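Local coordinates for protein cortical-lytic enzyme (Bacillus cereus, PDB 4S3J) that hydrolyses partially degraded spore-cortex peptidoglycan during germination as an N-acetylglucosaminidase, probably recognising muramic acid delta-lactam residues, at residues S19-T24 / L46-K51; F199-L204 / K238-S243; G244-T249 / I275-V280. All coordinates share one frame; numbering follows the deposited sequence.

Contact 1 (S19-T24 / L46-K51); sequences SKYGST and LIVNTK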
loop_
_atom_site.group_PDB
_atom_site.type_symbol
_atom_site.label_atom_id
_atom_site.label_comp_id
_atom_site.label_asym_id
_atom_site.label_seq_id
_atom_site.Cartn_x
_atom_site.Cartn_y
_atom_site.Cartn_z
ATOM N N SER A 19 -2.641 20.217 -24.802
ATOM C CA SER A 19 -2.097 21.163 -25.788
ATOM C C SER A 19 -0.687 21.570 -25.372
ATOM O O SER A 19 0.234 21.612 -26.196
ATOM C CB SER A 19 -3.003 22.396 -25.937
ATOM O OG SER A 19 -2.399 23.349 -26.815
ATOM N N LYS A 20 -0.503 21.807 -24.080
ATOM C CA LYS A 20 0.788 22.249 -23.554
ATOM C C LYS A 20 1.868 21.198 -23.760
ATOM O O LYS A 20 2.994 21.520 -24.136
ATOM C CB LYS A 20 0.676 22.565 -22.060
ATOM C CG LYS A 20 1.954 23.083 -21.445
ATOM C CD LYS A 20 1.739 23.504 -20.002
ATOM C CE LYS A 20 3.044 23.854 -19.326
ATOM N NZ LYS A 20 2.808 24.306 -17.936
ATOM N N TYR A 21 1.528 19.947 -23.486
ATOM C CA TYR A 21 2.518 18.876 -23.510
ATOM C C TYR A 21 2.460 18.026 -24.796
ATOM O O TYR A 21 3.194 17.041 -24.940
ATOM C CB TYR A 21 2.367 17.993 -22.278
ATOM C CG TYR A 21 2.702 18.744 -21.001
ATOM C CD1 TYR A 21 4.018 19.081 -20.705
ATOM C CD2 TYR A 21 1.719 19.080 -20.069
ATOM C CE1 TYR A 21 4.345 19.771 -19.557
ATOM C CE2 TYR A 21 2.052 19.767 -18.898
ATOM C CZ TYR A 21 3.362 20.102 -18.649
ATOM O OH TYR A 21 3.686 20.788 -17.503
ATOM N N GLY A 22 1.590 18.397 -25.727
ATOM C CA GLY A 22 1.496 17.698 -27.006
ATOM C C GLY A 22 0.913 16.295 -26.929
ATOM O O GLY A 22 1.223 15.435 -27.755
ATOM N N SER A 23 0.047 16.083 -25.940
ATOM C CA SER A 23 -0.649 14.820 -25.706
ATOM C C SER A 23 -2.081 14.888 -26.218
ATOM O O SER A 23 -2.392 15.722 -27.082
ATOM C CB SER A 23 -0.633 14.487 -24.207
ATOM O OG SER A 23 -1.077 13.156 -23.968
ATOM N N THR A 24 -2.916 13.926 -25.821
ATOM C CA THR A 24 -4.330 14.006 -26.134
ATOM C C THR A 24 -5.148 14.112 -24.848
ATOM O O THR A 24 -4.781 13.553 -23.820
ATOM C CB THR A 24 -4.819 12.770 -26.920
ATOM O OG1 THR A 24 -4.878 11.624 -26.075
ATOM C CG2 THR A 24 -3.921 12.485 -28.114
ATOM N N LEU A 46 -1.575 14.623 -11.517
ATOM C CA LEU A 46 -1.921 13.830 -12.680
ATOM C C LEU A 46 -0.665 13.153 -13.210
ATOM O O LEU A 46 0.460 13.656 -13.002
ATOM C CB LEU A 46 -2.519 14.678 -13.806
ATOM C CG LEU A 46 -3.801 15.439 -13.455
ATOM C CD1 LEU A 46 -4.176 16.342 -14.618
ATOM C CD2 LEU A 46 -4.937 14.521 -13.072
ATOM N N ILE A 47 -0.847 12.037 -13.910
ATOM C CA ILE A 47 0.239 11.522 -14.721
ATOM C C ILE A 47 -0.037 11.921 -16.188
ATOM O O ILE A 47 -1.195 11.867 -16.685
ATOM C CB ILE A 47 0.424 9.998 -14.512
ATOM C CG1 ILE A 47 -0.860 9.209 -14.737
ATOM C CG2 ILE A 47 0.928 9.755 -13.089
ATOM C CD1 ILE A 47 -0.631 7.687 -14.691
ATOM N N VAL A 48 1.025 12.401 -16.849
ATOM C CA VAL A 48 0.969 12.941 -18.215
ATOM C C VAL A 48 2.161 12.468 -19.036
ATOM O O VAL A 48 3.269 12.375 -18.523
ATOM C CB VAL A 48 0.966 14.490 -18.209
ATOM C CG1 VAL A 48 1.000 15.071 -19.641
ATOM C CG2 VAL A 48 -0.241 15.025 -17.452
ATOM N N ASN A 49 1.920 12.175 -20.308
ATOM C CA ASN A 49 2.999 11.915 -21.282
ATOM C C ASN A 49 3.655 13.194 -21.714
ATOM O O ASN A 49 3.030 14.003 -22.405
ATOM C CB ASN A 49 2.429 11.192 -22.495
ATOM C CG ASN A 49 3.502 10.641 -23.399
ATOM O OD1 ASN A 49 4.519 11.277 -23.618
ATOM N ND2 ASN A 49 3.273 9.450 -23.934
ATOM N N THR A 50 4.916 13.383 -21.318
ATOM C CA THR A 50 5.691 14.580 -21.677
ATOM C C THR A 50 6.858 14.216 -22.582
ATOM O O THR A 50 7.860 14.934 -22.606
ATOM C CB THR A 50 6.210 15.293 -20.419
ATOM O OG1 THR A 50 6.975 14.365 -19.630
ATOM C CG2 THR A 50 5.029 15.786 -19.569
ATOM N N LYS A 51 6.677 13.125 -23.335
ATOM C CA LYS A 51 7.654 12.571 -24.283
ATOM C C LYS A 51 8.816 11.813 -23.654
ATOM O O LYS A 51 9.183 12.003 -22.493
ATOM C CB LYS A 51 8.231 13.670 -25.177
ATOM C CG LYS A 51 7.182 14.446 -25.956
ATOM C CD LYS A 51 6.424 13.514 -26.890
ATOM C CE LYS A 51 5.573 14.268 -27.887
ATOM N NZ LYS A 51 4.910 13.331 -28.837
HETATM O O HOH W 1 3.078 14.258 -25.161
HETATM O O HOH W 2 -0.701 12.355 -21.348
#
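Tyr21 carries the apolar part of this contact, its ring lying against two methyl groups from the end of strand 45-49 and the turn after it. Thr50 CG2 is 3.6 Å from Tyr21 CD1, the two side chains running alongside each other and pointing the same way. Val48 crosses the tyrosine at about a right angle and brings CG1, placed anti to its backbone N (chi1 176°), to 4.1 Å from Tyr21 CD2. Within its own helix Lys20 CG sits over the centre of one face of the same ring, and Val6 of the paired strand 3-7 also touches the tyrosine.

The polar part runs through water, with no direct hydrogen bond between the segments. One water donates to both Tyr21 O and Asn49 O, linking the two carbonyls just before Gly22, whose phi is positive. A second accepts from Asn49 N at 2.8 Å and is hydrogen-bonded to Ser23 OG. The hydroxyl of Thr50 is held by Gln4.

The turn after the strand has its own fastening: Asn49 OD1 accepts from Lys51 N at 2.9 Å in an Asx turn. Helix 14-21 is thus packed against the antiparallel strand pair 3-7 and 45-49; with helix 25-31 it completes the beta-alpha-alpha-beta fold of a LysM domain.

Contact 2 (F199-L204 / K238-S243); sequences FITNIL and KIRLPS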
loop_
_atom_site.group_PDB
_atom_site.type_symbol
_atom_site.label_atom_id
_atom_site.label_comp_id
_atom_site.label_asym_id
_atom_site.label_seq_id
_atom_site.Cartn_x
_atom_site.Cartn_y
_atom_site.Cartn_z
ATOM N N PHE A 199 -4.984 -28.054 13.433
ATOM C CA PHE A 199 -5.023 -26.737 12.788
ATOM C C PHE A 199 -4.085 -26.692 11.591
ATOM O O PHE A 199 -4.491 -26.293 10.485
ATOM C CB PHE A 199 -4.663 -25.663 13.832
ATOM C CG PHE A 199 -4.844 -24.227 13.371
ATOM C CD1 PHE A 199 -6.040 -23.801 12.809
ATOM C CD2 PHE A 199 -3.847 -23.305 13.581
ATOM C CE1 PHE A 199 -6.216 -22.484 12.420
ATOM C CE2 PHE A 199 -4.014 -21.976 13.195
ATOM C CZ PHE A 199 -5.217 -21.574 12.629
ATOM N N ILE A 200 -2.834 -27.087 11.796
ATOM C CA ILE A 200 -1.853 -27.031 10.714
ATOM C C ILE A 200 -2.266 -27.987 9.594
ATOM O O ILE A 200 -2.145 -27.671 8.421
ATOM C CB ILE A 200 -0.430 -27.366 11.217
ATOM C CG1 ILE A 200 0.019 -26.301 12.214
ATOM C CG2 ILE A 200 0.551 -27.458 10.056
ATOM C CD1 ILE A 200 1.318 -26.591 12.902
ATOM N N THR A 201 -2.771 -29.160 9.959
ATOM C CA THR A 201 -3.264 -30.099 8.961
ATOM C C THR A 201 -4.373 -29.476 8.115
ATOM O O THR A 201 -4.352 -29.582 6.887
ATOM C CB THR A 201 -3.777 -31.392 9.639
ATOM O OG1 THR A 201 -2.665 -32.079 10.220
ATOM C CG2 THR A 201 -4.440 -32.314 8.641
ATOM N N ASN A 202 -5.320 -28.799 8.758
ATOM C CA ASN A 202 -6.438 -28.183 8.036
ATOM C C ASN A 202 -5.993 -27.022 7.150
ATOM O O ASN A 202 -6.546 -26.805 6.066
ATOM C CB ASN A 202 -7.518 -27.689 9.005
ATOM C CG ASN A 202 -8.341 -28.821 9.577
ATOM O OD1 ASN A 202 -8.572 -29.831 8.910
ATOM N ND2 ASN A 202 -8.783 -28.665 10.822
ATOM N N ILE A 203 -5.014 -26.267 7.637
ATOM C CA ILE A 203 -4.428 -25.162 6.869
ATOM C C ILE A 203 -3.799 -25.680 5.577
ATOM O O ILE A 203 -3.991 -25.093 4.510
ATOM C CB ILE A 203 -3.373 -24.411 7.706
ATOM C CG1 ILE A 203 -4.070 -23.626 8.820
ATOM C CG2 ILE A 203 -2.527 -23.469 6.829
ATOM C CD1 ILE A 203 -3.126 -23.140 9.898
ATOM N N LEU A 204 -3.036 -26.764 5.667
ATOM C CA LEU A 204 -2.380 -27.311 4.484
ATOM C C LEU A 204 -3.397 -27.846 3.476
ATOM O O LEU A 204 -3.232 -27.648 2.268
ATOM C CB LEU A 204 -1.414 -28.425 4.866
ATOM C CG LEU A 204 -0.256 -28.038 5.777
ATOM C CD1 LEU A 204 0.515 -29.279 6.222
ATOM C CD2 LEU A 204 0.654 -27.076 5.089
ATOM N N LYS A 238 6.314 -23.779 9.268
ATOM C CA LYS A 238 7.388 -23.662 8.274
ATOM C C LYS A 238 7.985 -25.029 7.965
ATOM O O LYS A 238 8.204 -25.379 6.800
ATOM C CB LYS A 238 8.481 -22.715 8.771
ATOM C CG LYS A 238 9.632 -22.546 7.784
ATOM C CD LYS A 238 9.176 -21.946 6.492
ATOM C CE LYS A 238 10.341 -21.743 5.562
ATOM N NZ LYS A 238 9.840 -21.454 4.203
ATOM N N ILE A 239 8.228 -25.814 9.002
ATOM C CA ILE A 239 8.853 -27.106 8.778
ATOM C C ILE A 239 7.930 -28.030 7.989
ATOM O O ILE A 239 8.407 -28.802 7.176
ATOM C CB ILE A 239 9.249 -27.772 10.116
ATOM C CG1 ILE A 239 10.382 -26.984 10.783
ATOM C CG2 ILE A 239 9.667 -29.225 9.906
ATOM C CD1 ILE A 239 10.568 -27.311 12.267
ATOM N N ARG A 240 6.612 -27.888 8.146
ATOM C CA ARG A 240 5.693 -28.795 7.464
ATOM C C ARG A 240 5.180 -28.330 6.118
ATOM O O ARG A 240 4.519 -29.104 5.433
ATOM C CB ARG A 240 4.470 -29.068 8.352
ATOM C CG ARG A 240 4.757 -29.985 9.536
ATOM C CD ARG A 240 3.544 -30.151 10.451
ATOM N NE ARG A 240 2.414 -30.792 9.777
ATOM C CZ ARG A 240 1.234 -31.029 10.352
ATOM N NH1 ARG A 240 1.030 -30.698 11.623
ATOM N NH2 ARG A 240 0.257 -31.606 9.659
ATOM N N LEU A 241 5.502 -27.107 5.702
ATOM C CA LEU A 241 5.043 -26.647 4.390
ATOM C C LEU A 241 5.847 -27.350 3.305
ATOM O O LEU A 241 7.068 -27.294 3.329
ATOM C CB LEU A 241 5.175 -25.130 4.230
ATOM C CG LEU A 241 4.270 -24.246 5.082
ATOM C CD1 LEU A 241 4.649 -22.795 4.905
ATOM C CD2 LEU A 241 2.843 -24.458 4.685
ATOM N N PRO A 242 5.168 -27.977 2.331
ATOM C CA PRO A 242 5.860 -28.613 1.205
ATOM C C PRO A 242 6.550 -27.642 0.242
ATOM O O PRO A 242 6.362 -26.414 0.291
ATOM C CB PRO A 242 4.746 -29.386 0.489
ATOM C CG PRO A 242 3.489 -28.779 0.943
ATOM C CD PRO A 242 3.724 -28.267 2.313
ATOM N N SER A 243 7.384 -28.213 -0.620
ATOM C CA SER A 243 8.071 -27.444 -1.640
ATOM C C SER A 243 7.072 -26.660 -2.487
ATOM O O SER A 243 6.001 -27.151 -2.853
ATOM C CB SER A 243 8.924 -28.363 -2.525
ATOM O OG SER A 243 8.117 -29.274 -3.248
#
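Ile200 lays its CG2 methyl over one face of the Arg240 guanidinium, 3.5 Å above the plane and offset toward the rim. The methyl is equally near Arg240 NH1 and CZ, at 3.6 Å from each, and the aliphatic CD of the arginine passes close by as well. At the edge of the same group, Arg240 NH2 donates to Thr201 OG1 over 3.0 Å. The acceptor lies only 7° out of the guanidinium plane and the N-H...O angle is 158°, a fairly straight bond. Face packing and edge bond together restrict how the flat group can turn. A bend at chi3 (63°) in an otherwise extended side chain swings the guanidinium across the helix surface to reach both neighbours. Thr201 OG1 is also hydrogen-bonded to Asn197 O, one turn earlier, so the hydroxyl joins its own helix backbone to the arginine.

These residues bring together helices 193-210 and 227-240, two of the helices around the outside of the family 18 TIM barrel, with strand 214-218 between them in sequence. Ile200 also touches Phe233, Asn236 and Val237 of the second helix.

Where helix 227-240 ends, the contact turns apolar. Leu204 crosses Arg240 at about a right angle, its CD1 lying 4.1 Å from Arg240 O, while its other methyl faces the chain beyond the helix. Leu204 CD2 and Leu241 CD2 are 3.4 Å apart, tighter than usual for two carbons. The ring of Pro242 touches Leu204 more loosely, with its CD atom 4.3 Å from CD2 of the leucine. Leu241 also reaches inward to Ile215 and Leu247 on the barrel strands.

Contact 3 (G244-T249 / I275-V280); sequences GYTLST and IVDFVV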
loop_
_atom_site.group_PDB
_atom_site.type_symbol
_atom_site.label_atom_id
_atom_site.label_comp_id
_atom_site.label_asym_id
_atom_site.label_seq_id
_atom_site.Cartn_x
_atom_site.Cartn_y
_atom_site.Cartn_z
ATOM N N GLY A 244 7.423 -25.411 -2.751
ATOM C CA GLY A 244 6.610 -24.539 -3.568
ATOM C C GLY A 244 5.706 -23.663 -2.729
ATOM O O GLY A 244 5.102 -22.731 -3.253
ATOM N N TYR A 245 5.604 -23.955 -1.436
ATOM C CA TYR A 245 4.803 -23.111 -0.553
ATOM C C TYR A 245 5.719 -22.215 0.266
ATOM O O TYR A 245 6.861 -22.583 0.560
ATOM C CB TYR A 245 3.918 -23.927 0.405
ATOM C CG TYR A 245 2.780 -24.671 -0.260
ATOM C CD1 TYR A 245 3.027 -25.770 -1.076
ATOM C CD2 TYR A 245 1.459 -24.248 -0.115
ATOM C CE1 TYR A 245 1.993 -26.458 -1.684
ATOM C CE2 TYR A 245 0.421 -24.931 -0.721
ATOM C CZ TYR A 245 0.694 -26.031 -1.511
ATOM O OH TYR A 245 -0.335 -26.703 -2.126
ATOM N N THR A 246 5.193 -21.062 0.663
ATOM C CA THR A 246 5.896 -20.107 1.514
ATOM C C THR A 246 5.036 -19.688 2.708
ATOM O O THR A 246 3.820 -19.911 2.727
ATOM C CB THR A 246 6.291 -18.845 0.744
ATOM O OG1 THR A 246 5.126 -18.258 0.151
ATOM C CG2 THR A 246 7.293 -19.191 -0.325
ATOM N N LEU A 247 5.682 -19.046 3.675
ATOM C CA LEU A 247 5.046 -18.604 4.906
ATOM C C LEU A 247 5.270 -17.107 5.118
ATOM O O LEU A 247 6.380 -16.611 4.927
ATOM C CB LEU A 247 5.619 -19.392 6.081
ATOM C CG LEU A 247 5.262 -18.983 7.501
ATOM C CD1 LEU A 247 3.748 -19.162 7.743
ATOM C CD2 LEU A 247 6.077 -19.824 8.523
ATOM N N SER A 248 4.219 -16.386 5.508
ATOM C CA SER A 248 4.356 -14.972 5.797
ATOM C C SER A 248 3.518 -14.571 6.997
ATOM O O SER A 248 2.626 -15.314 7.417
ATOM C CB SER A 248 3.970 -14.128 4.567
ATOM O OG SER A 248 2.627 -14.367 4.173
ATOM N N THR A 249 3.837 -13.408 7.559
ATOM C CA THR A 249 3.119 -12.868 8.710
ATOM C C THR A 249 2.921 -11.360 8.633
ATOM O O THR A 249 3.686 -10.645 7.948
ATOM C CB THR A 249 3.866 -13.136 10.013
ATOM O OG1 THR A 249 5.181 -12.589 9.900
ATOM C CG2 THR A 249 3.918 -14.647 10.329
ATOM N N ILE A 275 12.354 -17.120 10.533
ATOM C CA ILE A 275 11.485 -18.228 10.164
ATOM C C ILE A 275 10.771 -18.038 8.826
ATOM O O ILE A 275 10.723 -18.944 8.003
ATOM C CB ILE A 275 10.422 -18.466 11.250
ATOM C CG1 ILE A 275 11.086 -18.735 12.605
ATOM C CG2 ILE A 275 9.511 -19.632 10.868
ATOM C CD1 ILE A 275 10.159 -18.600 13.789
ATOM N N VAL A 276 10.148 -16.884 8.640
ATOM C CA VAL A 276 9.231 -16.706 7.513
ATOM C C VAL A 276 9.913 -16.285 6.197
ATOM O O VAL A 276 11.076 -15.877 6.172
ATOM C CB VAL A 276 8.140 -15.659 7.863
ATOM C CG1 VAL A 276 7.449 -15.996 9.183
ATOM C CG2 VAL A 276 8.737 -14.260 7.905
ATOM N N ASP A 277 9.183 -16.410 5.093
ATOM C CA ASP A 277 9.670 -15.971 3.789
ATOM C C ASP A 277 9.548 -14.464 3.618
ATOM O O ASP A 277 10.437 -13.838 3.040
ATOM C CB ASP A 277 8.920 -16.708 2.682
ATOM C CG ASP A 277 9.271 -18.184 2.634
ATOM O OD1 ASP A 277 10.349 -18.500 2.088
ATOM O OD2 ASP A 277 8.514 -19.015 3.182
ATOM N N PHE A 278 8.459 -13.883 4.104
ATOM C CA PHE A 278 8.346 -12.432 4.145
ATOM C C PHE A 278 7.363 -11.978 5.206
ATOM O O PHE A 278 6.570 -12.777 5.724
ATOM C CB PHE A 278 7.963 -11.873 2.773
ATOM C CG PHE A 278 6.581 -12.245 2.285
ATOM C CD1 PHE A 278 5.469 -11.484 2.633
ATOM C CD2 PHE A 278 6.407 -13.305 1.421
ATOM C CE1 PHE A 278 4.194 -11.805 2.142
ATOM C CE2 PHE A 278 5.161 -13.626 0.921
ATOM C CZ PHE A 278 4.048 -12.877 1.284
ATOM N N VAL A 279 7.485 -10.708 5.574
ATOM C CA VAL A 279 6.574 -10.049 6.508
ATOM C C VAL A 279 5.911 -8.867 5.824
ATOM O O VAL A 279 6.484 -8.251 4.922
ATOM C CB VAL A 279 7.284 -9.540 7.787
ATOM C CG1 VAL A 279 7.904 -10.704 8.576
ATOM C CG2 VAL A 279 8.353 -8.509 7.457
ATOM N N VAL A 280 4.691 -8.591 6.268
ATOM C CA VAL A 280 3.954 -7.383 5.896
ATOM C C VAL A 280 3.877 -6.489 7.131
ATOM O O VAL A 280 3.233 -6.843 8.117
ATOM C CB VAL A 280 2.539 -7.701 5.364
ATOM C CG1 VAL A 280 1.755 -6.425 5.141
ATOM C CG2 VAL A 280 2.617 -8.483 4.066
#
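Leu247 and Asp277 meet through a pair of hydrogen bonds, one using the aspartate's backbone and the other its side chain. Asp277 N donates to Leu247 O over 2.8 Å, while Asp277 OD2 accepts from Leu247 N at 2.9 Å. The second bond meets OD2 on its anti side, 19° out of the carboxylate plane, with an N-H...O angle of 164°. The carboxylate therefore takes a backbone N-H at the start of strand 246-251, lying across the side chain of Thr246.

Beyond this pair the strands run parallel, bridging Ser248 with Phe278 and Thr249 with Val279. Val280 N donates to Thr249 O at 2.8 Å, whereas the bond from Thr249 N to Phe278 O is weak. The carbonyl of Phe278 is also approached by Ser248 CA, at 3.1 Å in a CA-H...O contact.

Packing differs on the two sheet faces. With Phe278 and Ser248 on one, Ser248 CB forms a CH-pi contact over the phenylalanine ring, 3.5 Å from its centroid. Phe278 has CG between its backbone N and carbonyl carbon (chi1 66°), which turns the ring over the neighbouring strand. Asp214 and His216 hold the Ser248 hydroxyl. On the opposite face Val279 CG1 lies 3.6 Å from Thr249 OG1, whose polar partner is Gln272. Before strand 278-281 begins, Val276 crosses both Leu247 and Thr249 at about right angles.

These are neighbouring strands of the family 18 TIM barrel, and Val280 lies about 9 Å, side chain to side chain, from Glu220, the probable proton donor. Since Asp277 OD2 also forms a salt bridge with Lys238, the lysine and the Leu247 N-H would probably both stabilise negative charge on the carboxylate.

How the contacts relate
From the N terminus, contact 1 closes a short loop of 21 residues within the first LysM domain, tying helix 14-21 to strand 45-49. Contacts 2 and 3 follow far along the chain in the family 18 barrel, and all three closures come in series, without nesting or crossing. Contact 2 joins two outer helices that strand 214-218 separates in sequence; contact 3 begins at the next residue and pairs two barrel strands. Their centres are about 12 Å apart, and they touch: Lys238 NZ forms a 3.0 Å salt bridge to Asp277 OD2, fastening helix 227-240 to the segment that leads into strand 278-281. Contact 1 lies across the chain's centre from both.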